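Local structure of actin-related protein 8 (Homo sapiens, 4FO0) at residues V237-G242 with T248-V253; E518-R523 with V539-R544; G295-E300 with H332-R337. The protein binds ATP as an actin-related subunit of the INO80 chromatin-remodelling complex, has low ATPase activity and cannot polymerise. All blocks are in the same frame, centred on the assembly; numbering follows the deposited sequence. Where two conformers were deposited one is given.

Contact 1. Residues V237-G242 with T248-V253; sequences VCATYG and TCIVDV
Ile250 meets Ala239 and Thr240 where a helix of the actin fold packs against the sheet of the second large domain. Helix 235-243 follows strand 229-234 of one sheet and leads into strand 247-253 of the other, so it passes from one half of the molecule to the other, probably as the counterpart of the hinge helix of actin. The two axes come within 9.1 Å and cross steeply, at 109°, and only Ala239 and Thr240 of the helix touch the strand.

From the CB of Ile250 the side chain forks toward two successive helix residues. The CG2 branch lies anti to the backbone N and turns to the methyl group of Ala239. On the other branch Ile250 CG1 stands 3.8 Å from Thr240 CG2, and the terminal CD1 continues toward the same methyl, crossing the threonine side chain at about a right angle. The exact place of CD1 is doubtful, because the model sets it too near Thr248 CG2.

Thr240 turns CG2 to the strand, while OG1, with chi1 at 64°, points back toward Val237 O; the modelled distance is too short for that bond to be trusted. Thr240 CG2 also slides past Thr248 CG2, 3.6 Å away, the two side chains running in opposite directions, while Thr248 OG1 bonds to Ser503 on the next strand. Val263, from strand 258-264, touches both Thr240 and Ile250, and Leu505 touches Ile250 from strand 503-507. The interface is thus buried and wholly apolar between its segments. Farther along the strand, Asp252 and Val253 belong to the ATP site. The contact closes at Ala239 CB, 4.0 Å from Ile250 CG2.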
ATOM      1  N   VAL A 237     -14.971  -1.706   2.537  1.00 40.22           N
ATOM      2  CA  VAL A 237     -16.044  -1.718   3.506  1.00 42.12           C
ATOM      3  C   VAL A 237     -15.459  -1.856   4.906  1.00 49.03           C
ATOM      4  O   VAL A 237     -15.892  -1.175   5.844  1.00 41.92           O
ATOM      5  CB  VAL A 237     -17.029  -2.856   3.245  1.00 44.62           C
ATOM      6  CG1 VAL A 237     -18.068  -2.895   4.340  1.00 35.54           C
ATOM      7  CG2 VAL A 237     -17.669  -2.693   1.891  1.00 32.95           C
ATOM      8  N   CYS A 238     -14.469  -2.735   5.038  1.00 40.56           N
ATOM      9  CA  CYS A 238     -13.798  -2.921   6.319  1.00 38.39           C
ATOM     10  C   CYS A 238     -13.216  -1.614   6.840  1.00 45.80           C
ATOM     11  O   CYS A 238     -13.332  -1.298   8.024  1.00 39.62           O
ATOM     12  CB  CYS A 238     -12.732  -4.000   6.218  1.00 33.67           C
ATOM     13  SG  CYS A 238     -13.443  -5.664   6.038  1.00 52.16           S
ATOM     14  N   ALA A 239     -12.605  -0.847   5.949  1.00 39.03           N
ATOM     15  CA  ALA A 239     -12.084   0.450   6.330  1.00 40.84           C
ATOM     16  C   ALA A 239     -13.164   1.307   6.990  1.00 40.56           C
ATOM     17  O   ALA A 239     -12.889   1.978   7.983  1.00 35.98           O
ATOM     18  CB  ALA A 239     -11.504   1.166   5.123  1.00 34.61           C
ATOM     19  N   THR A 240     -14.379   1.300   6.430  1.00 37.75           N
ATOM     20  CA  THR A 240     -15.478   2.085   6.997  1.00 38.83           C
ATOM     21  C   THR A 240     -15.826   1.618   8.409  1.00 44.79           C
ATOM     22  O   THR A 240     -16.054   2.443   9.286  1.00 42.66           O
ATOM     23  CB  THR A 240     -16.745   2.089   6.109  1.00 40.51           C
ATOM     24  OG1 THR A 240     -17.277   0.764   6.001  1.00 55.03           O
ATOM     25  CG2 THR A 240     -16.418   2.613   4.726  1.00 46.17           C
ATOM     26  N   TYR A 241     -15.846   0.297   8.617  1.00 34.23           N
ATOM     27  CA  TYR A 241     -16.054  -0.300   9.933  1.00 37.99           C
ATOM     28  C   TYR A 241     -14.998   0.123  10.945  1.00 42.54           C
ATOM     29  O   TYR A 241     -15.312   0.470  12.079  1.00 54.74           O
ATOM     30  CB  TYR A 241     -16.013  -1.823   9.846  1.00 28.47           C
ATOM     31  CG  TYR A 241     -17.165  -2.431   9.097  1.00 41.13           C
ATOM     32  CD1 TYR A 241     -18.326  -1.703   8.849  1.00 43.03           C
ATOM     33  CD2 TYR A 241     -17.099  -3.744   8.641  1.00 42.97           C
ATOM     34  CE1 TYR A 241     -19.384  -2.273   8.159  1.00 37.65           C
ATOM     35  CE2 TYR A 241     -18.148  -4.316   7.953  1.00 40.38           C
ATOM     36  CZ  TYR A 241     -19.287  -3.578   7.716  1.00 39.61           C
ATOM     37  OH  TYR A 241     -20.323  -4.169   7.032  1.00 54.48           O
ATOM     38  N   GLY A 242     -13.738   0.059  10.542  1.00 44.49           N
ATOM     39  CA  GLY A 242     -12.650   0.355  11.453  1.00 40.57           C
ATOM     40  C   GLY A 242     -12.634   1.811  11.867  1.00 42.18           C
ATOM     41  O   GLY A 242     -12.108   2.159  12.920  1.00 44.99           O
ATOM     42  N   THR A 248     -19.312   7.077   3.407  1.00 40.83           N
ATOM     43  CA  THR A 248     -18.108   7.850   3.161  1.00 43.22           C
ATOM     44  C   THR A 248     -17.466   7.436   1.855  1.00 46.47           C
ATOM     45  O   THR A 248     -17.622   6.300   1.402  1.00 41.62           O
ATOM     46  CB  THR A 248     -17.089   7.649   4.325  1.00 52.66           C
ATOM     47  OG1 THR A 248     -15.923   8.445   4.113  1.00 45.19           O
ATOM     48  CG2 THR A 248     -16.672   6.191   4.444  1.00 46.97           C
ATOM     49  N   CYS A 249     -16.762   8.370   1.236  1.00 45.92           N
ATOM     50  CA  CYS A 249     -15.868   8.020   0.147  1.00 42.39           C
ATOM     51  C   CYS A 249     -14.548   7.516   0.759  1.00 48.34           C
ATOM     52  O   CYS A 249     -13.953   8.186   1.614  1.00 39.35           O
ATOM     53  CB  CYS A 249     -15.641   9.231  -0.752  1.00 42.01           C
ATOM     54  SG  CYS A 249     -14.539   8.934  -2.153  1.00 54.15           S
ATOM     55  N   ILE A 250     -14.113   6.324   0.351  1.00 42.47           N
ATOM     56  CA  ILE A 250     -12.882   5.729   0.872  1.00 42.76           C
ATOM     57  C   ILE A 250     -11.784   5.750  -0.163  1.00 48.82           C
ATOM     58  O   ILE A 250     -11.998   5.374  -1.319  1.00 48.50           O
ATOM     59  CB  ILE A 250     -13.044   4.249   1.210  1.00 46.81           C
ATOM     60  CG1 ILE A 250     -14.383   4.010   1.867  1.00 42.28           C
ATOM     61  CG2 ILE A 250     -11.865   3.768   2.084  1.00 33.70           C
ATOM     62  CD1 ILE A 250     -14.599   4.909   3.058  1.00 75.40           C
ATOM     63  N   VAL A 251     -10.598   6.148   0.269  1.00 33.75           N
ATOM     64  CA  VAL A 251      -9.434   6.130  -0.600  1.00 42.36           C
ATOM     65  C   VAL A 251      -8.355   5.337   0.101  1.00 42.86           C
ATOM     66  O   VAL A 251      -7.931   5.707   1.192  1.00 41.60           O
ATOM     67  CB  VAL A 251      -8.895   7.542  -0.865  1.00 37.14           C
ATOM     68  CG1 VAL A 251      -7.720   7.465  -1.801  1.00 39.35           C
ATOM     69  CG2 VAL A 251      -9.987   8.433  -1.431  1.00 35.66           C
ATOM     70  N   ASP A 252      -7.924   4.234  -0.499  1.00 35.82           N
ATOM     71  CA  ASP A 252      -6.835   3.480   0.097  1.00 35.63           C
ATOM     72  C   ASP A 252      -5.592   3.670  -0.757  1.00 41.20           C
ATOM     73  O   ASP A 252      -5.493   3.105  -1.850  1.00 35.96           O
ATOM     74  CB  ASP A 252      -7.202   2.000   0.228  1.00 31.87           C
ATOM     75  CG  ASP A 252      -6.091   1.160   0.905  1.00 60.40           C
ATOM     76  OD1 ASP A 252      -4.892   1.516   0.794  1.00 55.90           O
ATOM     77  OD2 ASP A 252      -6.420   0.131   1.548  1.00 53.35           O
ATOM     78  N   VAL A 253      -4.656   4.484  -0.276  1.00 33.40           N
ATOM     79  CA  VAL A 253      -3.384   4.626  -0.978  1.00 32.56           C
ATOM     80  C   VAL A 253      -2.372   3.672  -0.384  1.00 34.08           C
ATOM     81  O   VAL A 253      -1.931   3.842   0.759  1.00 40.81           O
ATOM     82  CB  VAL A 253      -2.808   6.050  -0.915  1.00 32.49           C
ATOM     83  CG1 VAL A 253      -1.749   6.210  -1.996  1.00 25.70           C
ATOM     84  CG2 VAL A 253      -3.900   7.079  -1.092  1.00 33.07           C
TER

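Contact 2. Residues E518-R523 with V539-R544; sequences EFLQHR and VDVITR
Gln521 lies along one flank of Val541, and Leu520 crosses the same valine at about a right angle, packing helix 516-527 on strand 540-542. This is part of a beta-alpha-beta crossover in the actin fold: the chain leaves strand 503-507, passes through helix 516-527 and the short helix 530-535 and returns in the parallel edge strand.

The two methyls of Val541 are shared between successive helix residues. Val541 CG1, anti to the backbone N (chi1 175°), points to Leu520 CD2 at 4.0 Å. Val541 CG2 settles against the root of Gln521, 3.7 Å from Gln521 CB and equally near its CA. Val506 and Phe362 also touch Leu520.

Beyond CB the glutamine bends at chi2 and slides past Val539, until the end of its amide, with both NE2 and OE1, comes up to the valine carbonyl. Gln521 NE2 gives Val539 O a weak hydrogen bond of 2.9 Å, bent to 128° at the hydrogen. Gln521 OE1 lies 3.0 Å from Val539 O without bonding, so the amide does not grip the carbonyl cleanly. Val539 is backed by Ile524 and Leu525. The amide nitrogen also comes near the valine side chain, with Gln521 NE2 3.7 Å from Val539 CB.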
ATOM      1  N   GLU A 518      -5.185  18.460   4.962  1.00 47.27           N
ATOM      2  CA  GLU A 518      -5.408  19.826   4.513  1.00 43.34           C
ATOM      3  C   GLU A 518      -5.197  19.948   3.013  1.00 42.29           C
ATOM      4  O   GLU A 518      -6.066  20.445   2.295  1.00 47.84           O
ATOM      5  CB  GLU A 518      -4.445  20.783   5.228  1.00 51.15           C
ATOM      6  CG  GLU A 518      -4.392  20.619   6.757  1.00 64.37           C
ATOM      7  CD  GLU A 518      -3.583  19.394   7.229  1.00 80.87           C
ATOM      8  OE1 GLU A 518      -3.677  18.313   6.607  1.00 71.13           O
ATOM      9  OE2 GLU A 518      -2.850  19.512   8.237  1.00 94.76           O
ATOM     10  N   PHE A 519      -4.045  19.485   2.539  1.00 35.58           N
ATOM     11  CA  PHE A 519      -3.693  19.659   1.135  1.00 40.08           C
ATOM     12  C   PHE A 519      -4.792  19.150   0.228  1.00 42.13           C
ATOM     13  O   PHE A 519      -5.194  19.808  -0.740  1.00 37.93           O
ATOM     14  CB  PHE A 519      -2.392  18.936   0.810  1.00 33.24           C
ATOM     15  CG  PHE A 519      -2.033  18.978  -0.636  1.00 28.71           C
ATOM     16  CD1 PHE A 519      -2.607  18.091  -1.533  1.00 29.18           C
ATOM     17  CD2 PHE A 519      -1.125  19.906  -1.107  1.00 31.23           C
ATOM     18  CE1 PHE A 519      -2.282  18.124  -2.875  1.00 35.86           C
ATOM     19  CE2 PHE A 519      -0.781  19.938  -2.454  1.00 34.65           C
ATOM     20  CZ  PHE A 519      -1.359  19.052  -3.341  1.00 29.54           C
ATOM     21  N   LEU A 520      -5.277  17.966   0.555  1.00 40.67           N
ATOM     22  CA  LEU A 520      -6.264  17.297  -0.269  1.00 45.69           C
ATOM     23  C   LEU A 520      -7.647  17.928  -0.110  1.00 44.84           C
ATOM     24  O   LEU A 520      -8.399  18.055  -1.076  1.00 60.55           O
ATOM     25  CB  LEU A 520      -6.308  15.815   0.097  1.00 47.41           C
ATOM     26  CG  LEU A 520      -7.421  15.014  -0.561  1.00 45.12           C
ATOM     27  CD1 LEU A 520      -7.229  14.949  -2.071  1.00 37.09           C
ATOM     28  CD2 LEU A 520      -7.468  13.638   0.051  1.00 33.11           C
ATOM     29  N   GLN A 521      -7.979  18.322   1.114  1.00 41.79           N
ATOM     30  CA  GLN A 521      -9.255  18.963   1.382  1.00 41.15           C
ATOM     31  C   GLN A 521      -9.351  20.254   0.586  1.00 50.60           C
ATOM     32  O   GLN A 521     -10.407  20.598   0.059  1.00 52.72           O
ATOM     33  CB  GLN A 521      -9.394  19.252   2.868  1.00 34.29           C
ATOM     34  CG  GLN A 521      -9.892  20.633   3.158  1.00 55.68           C
ATOM     35  CD  GLN A 521     -11.229  20.598   3.817  1.00 72.39           C
ATOM     36  OE1 GLN A 521     -11.347  20.233   4.991  1.00 86.89           O
ATOM     37  NE2 GLN A 521     -12.263  20.948   3.064  1.00 73.61           N
ATOM     38  N   HIS A 522      -8.231  20.959   0.495  1.00 37.43           N
ATOM     39  CA  HIS A 522      -8.164  22.189  -0.274  1.00 38.81           C
ATOM     40  C   HIS A 522      -8.456  21.958  -1.753  1.00 48.17           C
ATOM     41  O   HIS A 522      -9.219  22.710  -2.350  1.00 54.28           O
ATOM     42  CB  HIS A 522      -6.799  22.845  -0.083  1.00 48.62           C
ATOM     43  CG  HIS A 522      -6.526  23.980  -1.021  1.00 76.80           C
ATOM     44  ND1 HIS A 522      -6.491  25.295  -0.606  1.00 71.64           N
ATOM     45  CD2 HIS A 522      -6.252  23.994  -2.349  1.00 69.41           C
ATOM     46  CE1 HIS A 522      -6.210  26.071  -1.639  1.00 66.75           C
ATOM     47  NE2 HIS A 522      -6.058  25.307  -2.707  1.00 76.69           N
ATOM     48  N   ARG A 523      -7.861  20.920  -2.342  1.00 47.42           N
ATOM     49  CA  ARG A 523      -8.058  20.652  -3.766  1.00 43.63           C
ATOM     50  C   ARG A 523      -9.490  20.259  -3.998  1.00 58.20           C
ATOM     51  O   ARG A 523     -10.097  20.669  -4.987  1.00 56.57           O
ATOM     52  CB  ARG A 523      -7.193  19.502  -4.270  1.00 46.46           C
ATOM     53  CG  ARG A 523      -5.763  19.563  -3.858  1.00 58.04           C
ATOM     54  CD  ARG A 523      -4.895  20.028  -4.988  1.00 63.00           C
ATOM     55  NE  ARG A 523      -5.013  19.213  -6.199  1.00 46.18           N
ATOM     56  CZ  ARG A 523      -4.347  19.505  -7.317  1.00 59.77           C
ATOM     57  NH1 ARG A 523      -3.541  20.566  -7.329  1.00 52.30           N
ATOM     58  NH2 ARG A 523      -4.471  18.763  -8.416  1.00 48.26           N
ATOM     59  N   VAL A 539     -16.612  20.173   3.400  1.00 82.18           N
ATOM     60  CA  VAL A 539     -15.970  18.969   2.917  1.00 71.73           C
ATOM     61  C   VAL A 539     -15.016  18.520   4.007  1.00 66.77           C
ATOM     62  O   VAL A 539     -14.165  19.285   4.446  1.00 72.58           O
ATOM     63  CB  VAL A 539     -15.191  19.243   1.621  1.00 71.00           C
ATOM     64  CG1 VAL A 539     -14.240  18.097   1.305  1.00 68.38           C
ATOM     65  CG2 VAL A 539     -16.154  19.482   0.472  1.00 73.11           C
ATOM     66  N   ASP A 540     -15.171  17.288   4.470  1.00 63.49           N
ATOM     67  CA  ASP A 540     -14.317  16.793   5.540  1.00 63.88           C
ATOM     68  C   ASP A 540     -13.418  15.644   5.077  1.00 57.28           C
ATOM     69  O   ASP A 540     -13.899  14.577   4.696  1.00 49.63           O
ATOM     70  CB  ASP A 540     -15.155  16.369   6.745  1.00 65.29           C
ATOM     71  CG  ASP A 540     -14.362  16.391   8.034  1.00 89.57           C
ATOM     72  OD1 ASP A 540     -13.413  17.206   8.124  1.00 93.00           O
ATOM     73  OD2 ASP A 540     -14.683  15.598   8.952  1.00 82.06           O
ATOM     74  N   VAL A 541     -12.111  15.877   5.095  1.00 54.18           N
ATOM     75  CA  VAL A 541     -11.159  14.818   4.810  1.00 38.77           C
ATOM     76  C   VAL A 541     -10.617  14.239   6.111  1.00 44.87           C
ATOM     77  O   VAL A 541     -10.081  14.961   6.946  1.00 60.35           O
ATOM     78  CB  VAL A 541     -10.007  15.303   3.917  1.00 42.97           C
ATOM     79  CG1 VAL A 541      -8.992  14.204   3.743  1.00 41.53           C
ATOM     80  CG2 VAL A 541     -10.544  15.716   2.562  1.00 35.06           C
ATOM     81  N   ILE A 542     -10.782  12.933   6.284  1.00 37.44           N
ATOM     82  CA  ILE A 542     -10.338  12.255   7.498  1.00 50.88           C
ATOM     83  C   ILE A 542      -9.134  11.389   7.178  1.00 47.51           C
ATOM     84  O   ILE A 542      -9.200  10.556   6.269  1.00 44.88           O
ATOM     85  CB  ILE A 542     -11.457  11.352   8.091  1.00 48.31           C
ATOM     86  CG1 ILE A 542     -12.654  12.193   8.530  1.00 33.29           C
ATOM     87  CG2 ILE A 542     -10.939  10.498   9.222  1.00 37.98           C
ATOM     88  CD1 ILE A 542     -13.583  12.507   7.363  1.00 52.08           C
ATOM     89  N   THR A 543      -8.041  11.571   7.922  1.00 52.64           N
ATOM     90  CA  THR A 543      -6.828  10.791   7.671  1.00 55.41           C
ATOM     91  C   THR A 543      -6.376   9.950   8.848  1.00 62.08           C
ATOM     92  O   THR A 543      -5.827   8.865   8.659  1.00 70.40           O
ATOM     93  CB  THR A 543      -5.663  11.662   7.208  1.00 52.32           C
ATOM     94  OG1 THR A 543      -5.499  12.760   8.116  1.00 58.77           O
ATOM     95  CG2 THR A 543      -5.939  12.175   5.798  1.00 35.81           C
ATOM     96  N   ARG A 544      -6.583  10.457  10.055  1.00 51.57           N
ATOM     97  CA  ARG A 544      -6.256   9.706  11.262  0.52 52.89           C
ATOM     98  C   ARG A 544      -7.486   9.608  12.148  1.00 52.55           C
ATOM     99  O   ARG A 544      -7.521  10.170  13.240  1.00 61.58           O
ATOM    100  CB  ARG A 544      -5.117  10.376  12.034  0.52 55.69           C
ATOM    101  CG  ARG A 544      -3.774  10.378  11.326  0.52 54.68           C
ATOM    102  CD  ARG A 544      -2.657  10.703  12.305  0.52 49.63           C
ATOM    103  NE  ARG A 544      -2.598   9.720  13.379  0.52 51.25           N
ATOM    104  CZ  ARG A 544      -1.797   8.661  13.379  0.52 47.28           C
ATOM    105  NH1 ARG A 544      -0.963   8.445  12.368  0.52 36.87           N
ATOM    106  NH2 ARG A 544      -1.822   7.823  14.398  0.52 39.37           N
TER

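Contact 3. Residues G295-E300 with H332-R337; sequences GFPYRE and HEFQIR
Tyr298 OH is held by Asp308 OD1 and by O2 of a glycerol that probably came from the crystallisation liquor, while the face of the same ring receives Ile336. The contact lies in the part of the actin fold that probably corresponds to subdomain 4 of actin. There the loop between helices 280-293 and 306-319 covers strand 330-336, the edge strand of a three-stranded antiparallel sheet.

Gly295, with positive phi, is the C-prime residue of a Schellman motif that ends the first helix, and Tyr298 is the centre of an inverse gamma turn. From Phe296 to Tyr298 the chain brings three successive side chains to the strand. Ile336 CD1 sits over one face of the Tyr298 ring in a CH-pi contact, 3.8 Å from the centroid and 21° off the normal. The isoleucine chain meets the tyrosine at about a right angle, so its terminal methyl does the touching, nearest to Tyr298 CD2. With a leucine in place of Tyr298, Ile336 CD1 would probably lose its aromatic cover and Asp308 would be left without this hydroxyl partner.

The planes of Phe296 and Phe334 are near parallel, at 10°, but slid so far apart that the rings barely overlap, with centroids separated by 5.7 Å. The touch falls between Phe296 CE1 and Phe334 CZ at 3.7 Å. Phe334 also meets Tyr346 of the adjacent strand, and Leu315 of helix 306-319 touches both phenylalanines. Pro297 adds a contact at the edge of the Phe334 ring, near its plane, where Pro297 CD lies 4.3 Å from Phe334 CE1.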
ATOM      1  N   GLY A 295      21.873  16.271  -6.941  1.00 37.36           N
ATOM      2  CA  GLY A 295      23.166  15.758  -6.503  1.00 45.53           C
ATOM      3  C   GLY A 295      23.164  14.831  -5.291  1.00 46.04           C
ATOM      4  O   GLY A 295      24.042  14.905  -4.431  1.00 57.79           O
ATOM      5  N   PHE A 296      22.169  13.958  -5.228  1.00 51.77           N
ATOM      6  CA  PHE A 296      22.057  12.933  -4.191  1.00 46.38           C
ATOM      7  C   PHE A 296      23.391  12.243  -3.920  1.00 47.85           C
ATOM      8  O   PHE A 296      23.949  11.583  -4.803  1.00 45.99           O
ATOM      9  CB  PHE A 296      21.031  11.904  -4.652  1.00 32.64           C
ATOM     10  CG  PHE A 296      20.689  10.888  -3.628  1.00 45.59           C
ATOM     11  CD1 PHE A 296      20.201  11.277  -2.382  1.00 42.60           C
ATOM     12  CD2 PHE A 296      20.828   9.532  -3.913  1.00 40.44           C
ATOM     13  CE1 PHE A 296      19.865  10.319  -1.427  1.00 43.67           C
ATOM     14  CE2 PHE A 296      20.495   8.577  -2.973  1.00 30.30           C
ATOM     15  CZ  PHE A 296      20.007   8.969  -1.726  1.00 27.31           C
ATOM     16  N   PRO A 297      23.894  12.368  -2.684  1.00 41.79           N
ATOM     17  CA  PRO A 297      25.295  12.031  -2.422  1.00 39.23           C
ATOM     18  C   PRO A 297      25.570  10.527  -2.438  1.00 58.05           C
ATOM     19  O   PRO A 297      26.717  10.132  -2.594  1.00 52.92           O
ATOM     20  CB  PRO A 297      25.548  12.621  -1.029  1.00 41.38           C
ATOM     21  CG  PRO A 297      24.207  13.125  -0.530  1.00 43.74           C
ATOM     22  CD  PRO A 297      23.154  12.613  -1.441  1.00 44.40           C
ATOM     23  N   TYR A 298      24.543   9.701  -2.278  1.00 51.62           N
ATOM     24  CA  TYR A 298      24.733   8.256  -2.372  1.00 45.47           C
ATOM     25  C   TYR A 298      24.694   7.829  -3.848  1.00 45.60           C
ATOM     26  O   TYR A 298      23.659   7.436  -4.380  1.00 55.05           O
ATOM     27  CB  TYR A 298      23.682   7.520  -1.536  1.00 44.33           C
ATOM     28  CG  TYR A 298      23.748   6.011  -1.614  1.00 62.84           C
ATOM     29  CD1 TYR A 298      24.950   5.354  -1.859  1.00 56.29           C
ATOM     30  CD2 TYR A 298      22.600   5.242  -1.463  1.00 47.86           C
ATOM     31  CE1 TYR A 298      25.002   3.970  -1.942  1.00 50.35           C
ATOM     32  CE2 TYR A 298      22.648   3.863  -1.540  1.00 39.99           C
ATOM     33  CZ  TYR A 298      23.848   3.232  -1.777  1.00 43.71           C
ATOM     34  OH  TYR A 298      23.892   1.858  -1.848  1.00 50.24           O
ATOM     35  N   ARG A 299      25.817   7.808  -4.496  1.00 36.62           N
ATOM     36  CA  ARG A 299      25.816   7.723  -5.908  1.00 40.64           C
ATOM     37  C   ARG A 299      25.738   6.336  -6.442  1.00 43.73           C
ATOM     38  O   ARG A 299      25.513   6.156  -7.587  1.00 55.57           O
ATOM     39  CB  ARG A 299      27.050   8.377  -6.453  1.00 42.86           C
ATOM     40  CG  ARG A 299      27.006   9.874  -6.449  1.00 59.62           C
ATOM     41  CD  ARG A 299      28.217  10.426  -5.756  1.00 72.33           C
ATOM     42  NE  ARG A 299      28.004  11.779  -5.271  1.00 99.89           N
ATOM     43  CZ  ARG A 299      28.685  12.327  -4.271  1.00108.97           C
ATOM     44  NH1 ARG A 299      29.604  11.627  -3.634  1.00103.66           N
ATOM     45  NH2 ARG A 299      28.425  13.565  -3.884  1.00 84.87           N
ATOM     46  N   GLU A 300      25.921   5.334  -5.629  1.00 59.43           N
ATOM     47  CA  GLU A 300      25.861   3.992  -6.140  1.00 51.46           C
ATOM     48  C   GLU A 300      24.591   3.282  -5.817  1.00 43.70           C
ATOM     49  O   GLU A 300      24.531   2.103  -5.872  1.00 53.85           O
ATOM     50  CB  GLU A 300      27.018   3.192  -5.615  1.00 68.53           C
ATOM     51  CG  GLU A 300      27.499   3.686  -4.288  1.00 61.28           C
ATOM     52  CD  GLU A 300      28.670   4.600  -4.432  1.00 91.73           C
ATOM     53  OE1 GLU A 300      28.667   5.681  -3.802  1.00 97.20           O
ATOM     54  OE2 GLU A 300      29.564   4.209  -5.193  1.00 75.52           O
ATOM     55  N   HIS A 332      19.650  18.784   5.459  1.00 42.99           N
ATOM     56  CA  HIS A 332      19.188  17.511   6.003  1.00 37.35           C
ATOM     57  C   HIS A 332      20.338  16.522   6.170  1.00 37.46           C
ATOM     58  O   HIS A 332      21.417  16.670   5.582  1.00 40.43           O
ATOM     59  CB  HIS A 332      18.146  16.884   5.076  1.00 47.06           C
ATOM     60  CG  HIS A 332      16.930  17.729   4.862  1.00 53.03           C
ATOM     61  ND1 HIS A 332      15.913  17.816   5.789  1.00 57.26           N
ATOM     62  CD2 HIS A 332      16.560  18.510   3.818  1.00 42.26           C
ATOM     63  CE1 HIS A 332      14.970  18.619   5.328  1.00 46.15           C
ATOM     64  NE2 HIS A 332      15.339  19.055   4.136  1.00 52.66           N
ATOM     65  N   GLU A 333      20.110  15.495   6.968  1.00 36.06           N
ATOM     66  CA  GLU A 333      21.078  14.417   7.003  1.00 44.54           C
ATOM     67  C   GLU A 333      20.343  13.103   7.082  1.00 46.89           C
ATOM     68  O   GLU A 333      19.219  13.040   7.579  1.00 38.86           O
ATOM     69  CB  GLU A 333      22.021  14.569   8.188  1.00 37.98           C
ATOM     70  CG  GLU A 333      21.356  14.367   9.534  1.00 34.96           C
ATOM     71  CD  GLU A 333      22.265  14.761  10.689  1.00 79.30           C
ATOM     72  OE1 GLU A 333      21.903  14.461  11.856  1.00 75.55           O
ATOM     73  OE2 GLU A 333      23.336  15.372  10.421  1.00 56.09           O
ATOM     74  N   PHE A 334      20.972  12.056   6.570  1.00 39.49           N
ATOM     75  CA  PHE A 334      20.398  10.731   6.683  1.00 42.69           C
ATOM     76  C   PHE A 334      21.491   9.696   6.868  1.00 38.54           C
ATOM     77  O   PHE A 334      22.655   9.939   6.529  1.00 33.18           O
ATOM     78  CB  PHE A 334      19.534  10.410   5.456  1.00 38.86           C
ATOM     79  CG  PHE A 334      20.306  10.285   4.162  1.00 33.23           C
ATOM     80  CD1 PHE A 334      20.598  11.402   3.396  1.00 33.90           C
ATOM     81  CD2 PHE A 334      20.707   9.041   3.693  1.00 27.79           C
ATOM     82  CE1 PHE A 334      21.301  11.286   2.190  1.00 38.07           C
ATOM     83  CE2 PHE A 334      21.406   8.914   2.486  1.00 31.07           C
ATOM     84  CZ  PHE A 334      21.695  10.036   1.729  1.00 30.49           C
ATOM     85  N   GLN A 335      21.107   8.544   7.407  1.00 41.94           N
ATOM     86  CA  GLN A 335      22.036   7.435   7.621  1.00 44.94           C
ATOM     87  C   GLN A 335      21.914   6.335   6.573  1.00 38.21           C
ATOM     88  O   GLN A 335      20.862   6.144   5.971  1.00 52.26           O
ATOM     89  CB  GLN A 335      21.795   6.812   8.991  1.00 33.93           C
ATOM     90  CG  GLN A 335      22.044   7.745  10.154  1.00 37.25           C
ATOM     91  CD  GLN A 335      22.005   7.019  11.485  1.00 50.24           C
ATOM     92  OE1 GLN A 335      21.920   5.790  11.535  1.00 49.86           O
ATOM     93  NE2 GLN A 335      22.067   7.775  12.572  1.00 48.22           N
ATOM     94  N   ILE A 336      22.995   5.602   6.358  1.00 39.99           N
ATOM     95  CA  ILE A 336      22.877   4.313   5.700  1.00 37.79           C
ATOM     96  C   ILE A 336      23.556   3.269   6.577  1.00 37.76           C
ATOM     97  O   ILE A 336      24.699   3.431   6.962  1.00 40.89           O
ATOM     98  CB  ILE A 336      23.504   4.286   4.310  1.00 38.64           C
ATOM     99  CG1 ILE A 336      22.997   5.455   3.454  1.00 41.86           C
ATOM    100  CG2 ILE A 336      23.183   2.952   3.648  1.00 29.78           C
ATOM    101  CD1 ILE A 336      23.478   5.402   1.987  1.00 34.33           C
ATOM    102  N   ARG A 337      22.828   2.214   6.911  1.00 42.71           N
ATOM    103  CA  ARG A 337      23.368   1.114   7.693  1.00 34.04           C
ATOM    104  C   ARG A 337      23.109  -0.199   6.965  1.00 38.66           C
ATOM    105  O   ARG A 337      22.357  -1.053   7.436  1.00 43.66           O
ATOM    106  CB  ARG A 337      22.732   1.086   9.080  1.00 28.62           C
ATOM    107  CG  ARG A 337      22.968   2.359   9.867  1.00 32.91           C
ATOM    108  CD  ARG A 337      22.457   2.231  11.293  1.00 32.72           C
ATOM    109  NE  ARG A 337      23.054   3.226  12.182  1.00 52.66           N
ATOM    110  CZ  ARG A 337      24.133   3.006  12.933  1.00 55.37           C
ATOM    111  NH1 ARG A 337      24.732   1.825  12.905  1.00 49.42           N
ATOM    112  NH2 ARG A 337      24.617   3.965  13.714  1.00 46.31           N
TER

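How the contacts relate
Contacts 1 and 2 pack helices on the same six-stranded sheet: strands 247-253 and 540-542 both run parallel to strand 503-507, which lies between them. Their centres are about 15 Å apart and their nearest atoms about 6 Å, without touching. Neither touches the nucleotide. The side chain of Ala239 in contact 1 is about 11 Å from ATP and about 10 Å from magnesium; that of Leu520 in contact 2 is about 14 Å from ATP but about 8 Å from the side chain of Val253, an ATP-site residue on the strand of contact 1. Contact 3 is remote, on a separate sheet, its centre about 36 Å from that of contact 1 and about 33 Å from that of contact 2.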